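Local coordinates for viral macrophage inflammatory protein 2 (PDB 2FHT), which binds a wide range of chemokine receptors, including human CXCR4, and thereby blocks infection by several strains of HIV-1, at residues W58-K61 and L62-Q65. Numbering follows the deposited sequence.
Sequences WVKK and LMQQ
Trp-58 meets Leu-62 one turn further along the helix. CD1 of Leu-62 comes to the edge of the indole, near its plane, 3.6 Å from CZ3 of Trp-58. With CG of Trp-58 between its backbone N and carbonyl carbon (chi1 68°), the indole turns out from the helix to the side of Val-59 and Leu-62, a broad apolar plate at a partly exposed margin; CG1 of Val-59 covers one face. N of Leu-62 donates to O of Trp-58 at 3.0 Å. Val-59, compact and branched, suits its buried position, as Leu-62 does; its O takes N of Met-63 at 2.8 Å. The unbranched Met-63 chain, CG anti to the carbonyl carbon and then extended, lays CG and SD beside that O, with SD 4.3 Å from CG2 of Val-59. Lys-60, on the exposed side, receives N of Gln-64 on its O at 3.0 Å, the donor 36° out of the carbonyl plane. The O of Lys-61 is shared: N of Gln-65 reaches it almost straight at 3.0 Å (174° at the hydrogen), while N of Gln-64 adds a weak bond. In this C-terminal helix of the chemokine fold, Val-59, Leu-62 and Met-63 face strand 39-44, while Trp-58 and Leu-62 also lie against Leu-20. The chemistry is therefore amphipathic: long polar lysines and glutamines suit the solvent side, and main-chain bonds pair the carbonyls of 58-61 with the amides of 62-65.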
ATOM      1  N   TRP A  58      11.198   5.849   1.553  1.00 30.27           N
ATOM      2  CA  TRP A  58      10.875   4.964   2.651  1.00 25.99           C
ATOM      3  C   TRP A  58       9.881   3.885   2.224  1.00 22.42           C
ATOM      4  O   TRP A  58       9.993   2.749   2.652  1.00 22.59           O
ATOM      5  CB  TRP A  58      10.396   5.725   3.908  1.00 26.04           C
ATOM      6  CG  TRP A  58       9.052   6.438   3.836  1.00 29.61           C
ATOM      7  CD1 TRP A  58       8.848   7.750   3.525  1.00 31.45           C
ATOM      8  CD2 TRP A  58       7.760   5.910   4.219  1.00 26.40           C
ATOM      9  NE1 TRP A  58       7.521   8.084   3.712  1.00 29.48           N
ATOM     10  CE2 TRP A  58       6.832   6.976   4.133  1.00 26.94           C
ATOM     11  CE3 TRP A  58       7.296   4.648   4.626  1.00 27.90           C
ATOM     12  CZ2 TRP A  58       5.475   6.822   4.447  1.00 20.99           C
ATOM     13  CZ3 TRP A  58       5.949   4.492   4.934  1.00 20.43           C
ATOM     14  CH2 TRP A  58       5.054   5.578   4.841  1.00 27.17           C
ATOM     15  N   VAL A  59       8.943   4.222   1.337  1.00 26.03           N
ATOM     16  CA  VAL A  59       7.964   3.219   0.943  1.00 25.02           C
ATOM     17  C   VAL A  59       8.569   2.176   0.031  1.00 23.93           C
ATOM     18  O   VAL A  59       8.213   1.005   0.120  1.00 26.79           O
ATOM     19  CB  VAL A  59       6.655   3.799   0.328  1.00 21.44           C
ATOM     20  CG1 VAL A  59       6.176   4.991   1.102  1.00 21.75           C
ATOM     21  CG2 VAL A  59       6.829   4.102  -1.096  1.00 26.73           C
ATOM     22  N   LYS A  60       9.473   2.598  -0.844  1.00 25.15           N
ATOM     23  CA  LYS A  60      10.132   1.680  -1.767  1.00 25.68           C
ATOM     24  C   LYS A  60      11.016   0.727  -0.980  1.00 23.12           C
ATOM     25  O   LYS A  60      11.224  -0.415  -1.372  1.00 24.83           O
ATOM     26  CB  LYS A  60      10.921   2.469  -2.811  1.00 29.80           C
ATOM     27  CG  LYS A  60      10.011   3.379  -3.618  1.00 32.62           C
ATOM     28  CD  LYS A  60      10.603   3.795  -4.941  1.00 35.49           C
ATOM     29  CE  LYS A  60      11.450   5.015  -4.793  1.00 35.96           C
ATOM     30  NZ  LYS A  60      11.844   5.490  -6.132  1.00 43.21           N
ATOM     31  N   LYS A  61      11.449   1.204   0.181  1.00 22.55           N
ATOM     32  CA  LYS A  61      12.275   0.464   1.123  1.00 23.82           C
ATOM     33  C   LYS A  61      11.392  -0.604   1.748  1.00 20.79           C
ATOM     34  O   LYS A  61      11.773  -1.769   1.862  1.00 20.81           O
ATOM     35  CB  LYS A  61      12.755   1.416   2.226  1.00 28.52           C
ATOM     36  CG  LYS A  61      14.236   1.379   2.514  1.00 35.14           C
ATOM     37  CD  LYS A  61      14.589   2.501   3.471  1.00 43.22           C
ATOM     38  CE  LYS A  61      14.224   3.866   2.890  1.00 45.05           C
ATOM     39  NZ  LYS A  61      14.428   4.982   3.861  1.00 43.18           N
ATOM     40  N   LEU A  62      10.216  -0.199   2.198  1.00 18.59           N
ATOM     41  CA  LEU A  62       9.299  -1.163   2.789  1.00 18.99           C
ATOM     42  C   LEU A  62       8.866  -2.183   1.737  1.00 17.52           C
ATOM     43  O   LEU A  62       8.610  -3.335   2.056  1.00 22.69           O
ATOM     44  CB  LEU A  62       8.068  -0.454   3.367  1.00 20.24           C
ATOM     45  CG  LEU A  62       8.262   0.272   4.709  1.00 20.61           C
ATOM     46  CD1 LEU A  62       7.042   1.109   5.047  1.00 17.53           C
ATOM     47  CD2 LEU A  62       8.551  -0.763   5.801  1.00 17.38           C
ATOM     48  N   MET A  63       8.721  -1.730   0.495  1.00 20.24           N
ATOM     49  CA  MET A  63       8.323  -2.605  -0.588  1.00 20.40           C
ATOM     50  C   MET A  63       9.388  -3.679  -0.792  1.00 20.16           C
ATOM     51  O   MET A  63       9.063  -4.824  -1.113  1.00 19.68           O
ATOM     52  CB  MET A  63       8.096  -1.797  -1.864  1.00 19.56           C
ATOM     53  CG  MET A  63       6.833  -0.962  -1.828  1.00 20.19           C
ATOM     54  SD  MET A  63       6.785   0.308  -3.120  1.00 26.58           S
ATOM     55  CE  MET A  63       6.547  -0.637  -4.586  1.00 17.27           C
ATOM     56  N   GLN A  64      10.649  -3.302  -0.576  1.00 21.92           N
ATOM     57  CA  GLN A  64      11.776  -4.224  -0.698  1.00 20.62           C
ATOM     58  C   GLN A  64      11.723  -5.224   0.439  1.00 19.72           C
ATOM     59  O   GLN A  64      11.733  -6.428   0.217  1.00 20.51           O
ATOM     60  CB  GLN A  64      13.108  -3.500  -0.551  1.00 22.72           C
ATOM     61  CG  GLN A  64      13.616  -2.717  -1.726  1.00 32.10           C
ATOM     62  CD  GLN A  64      15.067  -2.279  -1.516  1.00 32.95           C
ATOM     63  OE1 GLN A  64      15.779  -2.000  -2.470  1.00 43.65           O
ATOM     64  NE2 GLN A  64      15.524  -2.282  -0.267  1.00 31.13           N
ATOM     65  N   GLN A  65      11.729  -4.723   1.670  1.00 19.70           N
ATOM     66  CA  GLN A  65      11.728  -5.614   2.828  1.00 19.72           C
ATOM     67  C   GLN A  65      10.493  -6.432   3.149  1.00 19.52           C
ATOM     68  O   GLN A  65      10.603  -7.477   3.788  1.00 19.52           O
ATOM     69  CB  GLN A  65      12.212  -4.884   4.075  1.00 22.99           C
ATOM     70  CG  GLN A  65      11.702  -3.494   4.237  1.00 31.95           C
ATOM     71  CD  GLN A  65      12.453  -2.748   5.329  1.00 34.08           C
ATOM     72  OE1 GLN A  65      11.904  -2.470   6.394  1.00 32.83           O
ATOM     73  NE2 GLN A  65      13.726  -2.434   5.065  1.00 29.43           N
TER